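Local coordinates for homocysteine S-methyltransferase (Escherichia coli, PDB 5DMM), which catalyses methyl transfer from S-methylmethionine, or less efficiently S-adenosylmethionine, to homocysteine, using zinc as its cofactor, at residues R8-K13 with T115-G120; I16-G21 with A304-R309; E181-T184 with R190-F193. One frame throughout, in Å; residues are numbered along the deposited sequence.

Interaction 1 of 3, residues R8-K13 with T115-G120; sequences RALLDK and TLLVAG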
loop_
_atom_site.group_PDB
_atom_site.type_symbol
_atom_site.label_atom_id
_atom_site.label_comp_id
_atom_site.label_asym_id
_atom_site.label_seq_id
_atom_site.Cartn_x
_atom_site.Cartn_y
_atom_site.Cartn_z
ATOM N N ARG A 8 3.930 -9.571 13.424
ATOM C CA ARG A 8 4.411 -10.818 14.026
ATOM C C ARG A 8 3.283 -11.653 14.626
ATOM O O ARG A 8 3.251 -12.864 14.438
ATOM C CB ARG A 8 5.487 -10.541 15.085
ATOM C CG ARG A 8 5.036 -9.723 16.283
ATOM C CD ARG A 8 5.613 -10.279 17.582
ATOM N NE ARG A 8 7.072 -10.284 17.585
ATOM C CZ ARG A 8 7.815 -10.976 18.441
ATOM N NH1 ARG A 8 9.138 -10.919 18.371
ATOM N NH2 ARG A 8 7.238 -11.730 19.366
ATOM N N ALA A 9 2.348 -11.008 15.316
ATOM C CA ALA A 9 1.225 -11.713 15.924
ATOM C C ALA A 9 0.437 -12.500 14.882
ATOM O O ALA A 9 0.110 -13.671 15.090
ATOM C CB ALA A 9 0.312 -10.736 16.644
ATOM N N LEU A 10 0.138 -11.854 13.758
ATOM C CA LEU A 10 -0.598 -12.511 12.687
ATOM C C LEU A 10 0.251 -13.583 12.002
ATOM O O LEU A 10 -0.244 -14.669 11.701
ATOM C CB LEU A 10 -1.085 -11.487 11.657
ATOM C CG LEU A 10 -2.333 -10.678 12.033
ATOM C CD1 LEU A 10 -2.592 -9.608 10.990
ATOM C CD2 LEU A 10 -3.548 -11.576 12.165
ATOM N N LEU A 11 1.521 -13.283 11.758
ATOM C CA LEU A 11 2.364 -14.215 11.003
ATOM C C LEU A 11 2.857 -15.373 11.871
ATOM O O LEU A 11 3.356 -16.367 11.348
ATOM C CB LEU A 11 3.547 -13.484 10.364
ATOM C CG LEU A 11 3.214 -12.510 9.218
ATOM C CD1 LEU A 11 4.486 -12.040 8.523
ATOM C CD2 LEU A 11 2.235 -13.094 8.206
ATOM N N ASP A 12 2.710 -15.253 13.188
ATOM C CA ASP A 12 2.996 -16.374 14.079
ATOM C C ASP A 12 1.863 -17.400 14.054
ATOM O O ASP A 12 2.039 -18.527 14.509
ATOM C CB ASP A 12 3.217 -15.902 15.522
ATOM C CG ASP A 12 4.558 -15.209 15.723
ATOM O OD1 ASP A 12 5.373 -15.177 14.776
ATOM O OD2 ASP A 12 4.802 -14.696 16.839
ATOM N N LYS A 13 0.705 -17.016 13.523
ATOM C CA LYS A 13 -0.499 -17.833 13.652
ATOM C C LYS A 13 -1.019 -18.413 12.334
ATOM O O LYS A 13 -1.822 -19.347 12.329
ATOM C CB LYS A 13 -1.605 -17.005 14.306
ATOM C CG LYS A 13 -2.295 -17.696 15.461
ATOM C CD LYS A 13 -3.033 -16.692 16.321
ATOM C CE LYS A 13 -4.059 -15.928 15.507
ATOM N NZ LYS A 13 -4.818 -14.964 16.357
ATOM N N THR A 115 -6.825 -10.398 14.713
ATOM C CA THR A 115 -6.202 -9.086 14.600
ATOM C C THR A 115 -6.420 -8.487 13.218
ATOM O O THR A 115 -6.235 -9.164 12.212
ATOM C CB THR A 115 -4.694 -9.160 14.890
ATOM O OG1 THR A 115 -4.497 -9.711 16.197
ATOM C CG2 THR A 115 -4.066 -7.768 14.824
ATOM N N LEU A 116 -6.840 -7.224 13.181
ATOM C CA LEU A 116 -7.020 -6.502 11.923
ATOM C C LEU A 116 -6.120 -5.259 11.927
ATOM O O LEU A 116 -5.984 -4.579 12.949
ATOM C CB LEU A 116 -8.486 -6.098 11.712
ATOM C CG LEU A 116 -9.548 -7.200 11.688
ATOM C CD1 LEU A 116 -10.918 -6.607 11.415
ATOM C CD2 LEU A 116 -9.217 -8.271 10.648
ATOM N N LEU A 117 -5.510 -4.968 10.784
ATOM C CA LEU A 117 -4.560 -3.872 10.682
ATOM C C LEU A 117 -5.066 -2.747 9.774
ATOM O O LEU A 117 -5.969 -2.950 8.942
ATOM C CB LEU A 117 -3.220 -4.386 10.167
ATOM C CG LEU A 117 -2.536 -5.447 11.036
ATOM C CD1 LEU A 117 -1.289 -5.965 10.353
ATOM C CD2 LEU A 117 -2.220 -4.879 12.413
ATOM N N VAL A 118 -4.489 -1.562 9.963
ATOM C CA VAL A 118 -4.672 -0.445 9.043
ATOM C C VAL A 118 -3.293 0.017 8.554
ATOM O O VAL A 118 -2.427 0.379 9.356
ATOM C CB VAL A 118 -5.415 0.737 9.705
ATOM C CG1 VAL A 118 -5.500 1.936 8.746
ATOM C CG2 VAL A 118 -6.804 0.318 10.167
ATOM N N ALA A 119 -3.078 -0.010 7.247
ATOM C CA ALA A 119 -1.806 0.439 6.702
ATOM C C ALA A 119 -1.997 1.770 6.006
ATOM O O ALA A 119 -2.886 1.901 5.168
ATOM C CB ALA A 119 -1.242 -0.590 5.743
ATOM N N GLY A 120 -1.155 2.749 6.333
ATOM C CA GLY A 120 -1.247 4.054 5.689
ATOM C C GLY A 120 -0.548 4.048 4.338
ATOM O O GLY A 120 0.653 3.774 4.253
HETATM O O HOH W 1 -5.421 -12.821 15.438
HETATM O O HOH W 2 -2.983 -12.440 15.904
#
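Leu10, in the short N-terminal helix 8-11, brings its two methyl groups against Thr115 and Leu117, at the start of the third strand of the (beta/alpha)8 barrel. Leu10 CD2 lies 3.6 Å from Thr115 O and 3.8 Å from Thr115 CB, while CD1 of Leu10 and CD1 of Leu117 meet tip to tip at 3.9 Å. Setting CG anti to the carbonyl carbon (chi1 -79°) points the fork of Leu10 across at the strand, where both methyls lie against the Thr115 carbonyl oxygen and CD1 goes on to Leu117. No hydrogen bond joins the two segments directly, and the 176 Å² they bury comes mostly from Leu10 and Thr115. With an alanine in place of Leu10, CD1 of Leu117 would probably lose this apolar partner and a gap would open beside Thr115.

The next shell shows where the contact lies. Leu117 also packs on Leu7 and Cys65, and its backbone pairs with Gln64 and Ala66, whereas Leu116 and Val118 turn to the other side of the strand and meet helices 48-61 and 85-109. Leu117 therefore belongs to the barrel interior near the N-terminal ends of the strands, and helix 8-11 lies across that end. The helix is tied to the barrel a second time, by a hydrogen bond between Leu11 O and Arg290 NH2. Its own turn is closed by the backbone bond from Asp12 N to Arg8 O, 2.8 Å long. On the more exposed side the link is polar: a water accepts from Lys13 NZ at 3.2 Å and is hydrogen-bonded to Thr115 OG1 at 3.1 Å.

Interaction 2 of 3, residues I16-G21 with A304-R309; sequences ILLLDG and AALKAR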
loop_
_atom_site.group_PDB
_atom_site.type_symbol
_atom_site.label_atom_id
_atom_site.label_comp_id
_atom_site.label_asym_id
_atom_site.label_seq_id
_atom_site.Cartn_x
_atom_site.Cartn_y
_atom_site.Cartn_z
ATOM N N ILE A 16 -0.554 -16.962 5.613
ATOM C CA ILE A 16 -0.971 -15.865 4.738
ATOM C C ILE A 16 -1.752 -14.795 5.495
ATOM O O ILE A 16 -2.636 -15.122 6.286
ATOM C CB ILE A 16 -1.862 -16.380 3.563
ATOM C CG1 ILE A 16 -1.102 -17.392 2.702
ATOM C CG2 ILE A 16 -2.370 -15.216 2.703
ATOM C CD1 ILE A 16 0.254 -16.915 2.266
ATOM N N LEU A 17 -1.399 -13.533 5.246
ATOM C CA LEU A 17 -2.138 -12.357 5.703
ATOM C C LEU A 17 -2.805 -11.717 4.490
ATOM O O LEU A 17 -2.111 -11.335 3.547
ATOM C CB LEU A 17 -1.174 -11.368 6.374
ATOM C CG LEU A 17 -1.599 -10.251 7.315
ATOM C CD1 LEU A 17 -0.367 -9.804 8.095
ATOM C CD2 LEU A 17 -2.219 -9.086 6.555
ATOM N N LEU A 18 -4.130 -11.570 4.491
ATOM C CA LEU A 18 -4.779 -11.008 3.310
ATOM C C LEU A 18 -4.837 -9.485 3.382
ATOM O O LEU A 18 -5.168 -8.912 4.418
ATOM C CB LEU A 18 -6.200 -11.573 3.118
ATOM C CG LEU A 18 -6.298 -13.046 2.696
ATOM C CD1 LEU A 18 -7.756 -13.411 2.483
ATOM C CD2 LEU A 18 -5.485 -13.326 1.427
ATOM N N LEU A 19 -4.493 -8.840 2.276
ATOM C CA LEU A 19 -4.646 -7.395 2.157
ATOM C C LEU A 19 -6.020 -7.089 1.585
ATOM O O LEU A 19 -6.862 -7.984 1.464
ATOM C CB LEU A 19 -3.541 -6.807 1.276
ATOM C CG LEU A 19 -2.124 -7.174 1.727
ATOM C CD1 LEU A 19 -1.069 -6.537 0.823
ATOM C CD2 LEU A 19 -1.914 -6.768 3.172
ATOM N N ASP A 20 -6.260 -5.826 1.251
ATOM C CA ASP A 20 -7.517 -5.475 0.619
ATOM C C ASP A 20 -7.291 -5.344 -0.876
ATOM O O ASP A 20 -6.280 -5.808 -1.398
ATOM C CB ASP A 20 -8.087 -4.173 1.208
ATOM C CG ASP A 20 -7.165 -2.983 1.017
ATOM O OD1 ASP A 20 -6.024 -3.145 0.526
ATOM O OD2 ASP A 20 -7.592 -1.864 1.374
ATOM N N GLY A 21 -8.228 -4.697 -1.555
ATOM C CA GLY A 21 -8.113 -4.471 -2.984
ATOM C C GLY A 21 -8.389 -3.016 -3.309
ATOM O O GLY A 21 -8.376 -2.166 -2.416
ATOM N N ALA A 304 -12.375 -12.208 -1.489
ATOM C CA ALA A 304 -13.220 -13.341 -1.110
ATOM C C ALA A 304 -12.699 -14.641 -1.726
ATOM O O ALA A 304 -12.633 -15.683 -1.064
ATOM C CB ALA A 304 -14.662 -13.082 -1.538
ATOM N N ALA A 305 -12.295 -14.579 -2.988
ATOM C CA ALA A 305 -11.716 -15.753 -3.638
ATOM C C ALA A 305 -10.406 -16.193 -2.970
ATOM O O ALA A 305 -10.153 -17.385 -2.818
ATOM C CB ALA A 305 -11.484 -15.483 -5.119
ATOM N N LEU A 306 -9.577 -15.236 -2.567
ATOM C CA LEU A 306 -8.306 -15.570 -1.918
ATOM C C LEU A 306 -8.561 -16.229 -0.581
ATOM O O LEU A 306 -7.884 -17.196 -0.204
ATOM C CB LEU A 306 -7.437 -14.318 -1.729
ATOM C CG LEU A 306 -6.726 -13.779 -2.976
ATOM C CD1 LEU A 306 -6.231 -12.373 -2.740
ATOM C CD2 LEU A 306 -5.555 -14.680 -3.337
ATOM N N LYS A 307 -9.555 -15.711 0.124
ATOM C CA LYS A 307 -9.925 -16.198 1.445
ATOM C C LYS A 307 -10.362 -17.662 1.365
ATOM O O LYS A 307 -9.959 -18.491 2.186
ATOM C CB LYS A 307 -11.035 -15.316 2.025
ATOM C CG LYS A 307 -11.567 -15.726 3.391
ATOM C CD LYS A 307 -10.501 -15.581 4.457
ATOM C CE LYS A 307 -11.045 -15.891 5.841
ATOM N NZ LYS A 307 -9.972 -15.777 6.875
ATOM N N ALA A 308 -11.157 -17.973 0.346
ATOM C CA ALA A 308 -11.663 -19.325 0.143
ATOM C C ALA A 308 -10.540 -20.296 -0.202
ATOM O O ALA A 308 -10.584 -21.456 0.198
ATOM C CB ALA A 308 -12.722 -19.335 -0.944
ATOM N N ARG A 309 -9.534 -19.820 -0.929
ATOM C CA ARG A 309 -8.423 -20.681 -1.345
ATOM C C ARG A 309 -7.342 -20.809 -0.283
ATOM O O ARG A 309 -6.427 -21.614 -0.417
ATOM C CB ARG A 309 -7.816 -20.170 -2.655
ATOM C CG ARG A 309 -8.689 -20.496 -3.865
ATOM C CD ARG A 309 -8.229 -19.779 -5.124
ATOM N NE ARG A 309 -8.935 -20.234 -6.323
ATOM C CZ ARG A 309 -10.143 -19.818 -6.692
ATOM N NH1 ARG A 309 -10.805 -18.938 -5.948
ATOM N NH2 ARG A 309 -10.697 -20.292 -7.804
#
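Apolar strand-to-helix packing joins Leu18 of strand 17-18 to Leu306 and Lys307 of helix 300-309, so that the first strand of the (beta/alpha)8 barrel is covered by the last helix of the chain. The CA atoms of Leu18 and Lys307 are the nearest pair across the segments, 7.5 Å apart, a spacing that Leu18 bridges with its side chain. Its two methyls divide the work. Leu18 CD2 rests on Leu306 CB at 3.8 Å, and Leu18 CD1 reaches the helix backbone itself, 3.7 Å from Lys307 CA.

Lys307 adds its aliphatic chain to the same methyl. CG leaves anti to the backbone N, and a bend at chi2 (66°) brings the chain back across the end of Leu18, with Lys307 CD 4.0 Å from Leu18 CD1 and NZ carried past it. The neighbours of Leu18 face the barrel interior instead: Leu17 packs on Cys65 and Leu7, and Leu19 on Val251 and Tyr253.

Both partners are anchored from outside the contact. Leu17 pairs with Arg290 and Ile292 of the last strand, which closes the barrel beside the first, and Leu18 N bonds to Gln64 OE1. On the helix, Leu306 leans on Leu277 and Arg309 forms a salt bridge with Asp279. Since no hydrogen bond or charge pair crosses between the two segments, their cohesion probably rests on close fit and buried hydrocarbon, lysine methylenes included.

Interaction 3 of 3, residues E181-T184 with R190-F193; sequences ELLT and RAWF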
loop_
_atom_site.group_PDB
_atom_site.type_symbol
_atom_site.label_atom_id
_atom_site.label_comp_id
_atom_site.label_asym_id
_atom_site.label_seq_id
_atom_site.Cartn_x
_atom_site.Cartn_y
_atom_site.Cartn_z
ATOM N N GLU A 181 15.503 6.219 4.854
ATOM C CA GLU A 181 16.168 7.166 5.752
ATOM C C GLU A 181 15.152 7.956 6.584
ATOM O O GLU A 181 15.290 8.094 7.798
ATOM C CB GLU A 181 17.045 8.133 4.953
ATOM C CG GLU A 181 18.345 7.533 4.438
ATOM C CD GLU A 181 19.425 7.481 5.505
ATOM O OE1 GLU A 181 19.922 8.565 5.910
ATOM O OE2 GLU A 181 19.776 6.354 5.935
ATOM N N LEU A 182 14.137 8.478 5.906
ATOM C CA LEU A 182 13.066 9.233 6.560
ATOM C C LEU A 182 12.408 8.465 7.715
ATOM O O LEU A 182 12.132 9.034 8.772
ATOM C CB LEU A 182 12.007 9.633 5.531
ATOM C CG LEU A 182 10.800 10.404 6.079
ATOM C CD1 LEU A 182 11.236 11.683 6.794
ATOM C CD2 LEU A 182 9.828 10.734 4.956
ATOM N N LEU A 183 12.154 7.175 7.520
ATOM C CA LEU A 183 11.461 6.387 8.534
ATOM C C LEU A 183 12.236 6.261 9.842
ATOM O O LEU A 183 11.631 6.107 10.898
ATOM C CB LEU A 183 11.137 4.976 8.000
ATOM C CG LEU A 183 10.082 5.017 6.895
ATOM C CD1 LEU A 183 9.628 3.612 6.549
ATOM C CD2 LEU A 183 8.907 5.895 7.296
ATOM N N THR A 184 13.567 6.317 9.778
ATOM C CA THR A 184 14.362 6.218 10.994
ATOM C C THR A 184 14.114 7.394 11.947
ATOM O O THR A 184 14.367 7.277 13.146
ATOM C CB THR A 184 15.890 6.121 10.678
ATOM O OG1 THR A 184 16.354 7.342 10.082
ATOM C CG2 THR A 184 16.158 4.954 9.735
ATOM N N ARG A 190 6.661 1.203 11.409
ATOM C CA ARG A 190 7.017 -0.002 10.665
ATOM C C ARG A 190 6.436 0.135 9.262
ATOM O O ARG A 190 5.400 0.781 9.096
ATOM C CB ARG A 190 6.488 -1.251 11.371
ATOM C CG ARG A 190 7.020 -1.417 12.799
ATOM C CD ARG A 190 8.515 -1.709 12.795
ATOM N NE ARG A 190 9.039 -1.979 14.135
ATOM C CZ ARG A 190 9.515 -1.044 14.961
ATOM N NH1 ARG A 190 9.534 0.233 14.592
ATOM N NH2 ARG A 190 9.978 -1.386 16.158
ATOM N N ALA A 191 7.089 -0.448 8.254
ATOM C CA ALA A 191 6.602 -0.310 6.878
ATOM C C ALA A 191 6.872 -1.540 6.022
ATOM O O ALA A 191 7.814 -2.295 6.296
ATOM C CB ALA A 191 7.241 0.912 6.214
ATOM N N TRP A 192 6.060 -1.729 4.983
ATOM C CA TRP A 192 6.484 -2.565 3.868
ATOM C C TRP A 192 6.827 -1.636 2.720
ATOM O O TRP A 192 6.342 -0.508 2.655
ATOM C CB TRP A 192 5.431 -3.630 3.470
ATOM C CG TRP A 192 4.179 -3.219 2.683
ATOM C CD1 TRP A 192 4.118 -2.755 1.393
ATOM C CD2 TRP A 192 2.815 -3.339 3.124
ATOM N NE1 TRP A 192 2.800 -2.550 1.021
ATOM C CE2 TRP A 192 1.986 -2.907 2.063
ATOM C CE3 TRP A 192 2.217 -3.767 4.315
ATOM C CZ2 TRP A 192 0.589 -2.897 2.160
ATOM C CZ3 TRP A 192 0.832 -3.760 4.406
ATOM C CH2 TRP A 192 0.034 -3.325 3.341
ATOM N N PHE A 193 7.735 -2.095 1.870
ATOM C CA PHE A 193 8.109 -1.403 0.647
ATOM C C PHE A 193 7.751 -2.302 -0.526
ATOM O O PHE A 193 8.258 -3.429 -0.632
ATOM C CB PHE A 193 9.613 -1.082 0.622
ATOM C CG PHE A 193 9.999 0.170 1.385
ATOM C CD1 PHE A 193 9.590 0.364 2.700
ATOM C CD2 PHE A 193 10.806 1.132 0.797
ATOM C CE1 PHE A 193 9.958 1.523 3.408
ATOM C CE2 PHE A 193 11.185 2.291 1.500
ATOM C CZ PHE A 193 10.759 2.482 2.805
#
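The backbones of Leu183 and Arg190 approach to 8.1 Å between CA atoms, where the chain turns from the end of helix 173-183 into strand 191-197 within a beta-alpha-beta unit of the barrel. One methyl makes the contact, two residues of the strand receiving it. Leu183 CD1 lies 3.6 Å from CB of Ala191 and 3.8 Å from CE1 of Phe193, reaching the Phe193 ring at its edge, in the ring plane, rather than over a face. A chi1 of -68° sets CG of Leu183 anti to the carbonyl carbon and directs the branch at the strand. The turn from Glu181 to Thr184 is held by Thr184, whose OG1 donates to Glu181 O over 2.6 Å, in the carbonyl plane with a C=O...donor angle of 151°; Thr184 N bonds to the same oxygen.

Trp192 points to the opposite side of the strand, into the barrel, where its NE1 bonds to the hydroxyl of Tyr253, a residue of the homocysteine pocket. On the outer side, Leu183 packs over both strands of the unit, touching Leu165 of 164-170 besides 191-197, while Phe193 carries the packing on to Val222 and Leu225 of strand 222-228.

In the fold
All three contacts attach helices to one eight-stranded parallel barrel sheet. Interactions 1 and 2 have centres 14 Å apart and cross along the chain, their segments alternating; they touch where Leu10 CD1 meets Leu17 CD1 at 3.7 Å. Interaction 3 follows interaction 1 in sequence and falls between the two segments of interaction 2, whose centre is 25 Å away on the opposite side of the chain's centre. Trp192 spans the barrel interior: its CH2 lies 3.9 Å from Ala119 CB of interaction 1 and 4.0 Å from Leu19 CD2 of interaction 2. Packing outside the strands (interactions 2 and 3) and at the barrel end (interaction 1) is thus joined through the interior by side chains of the same strands.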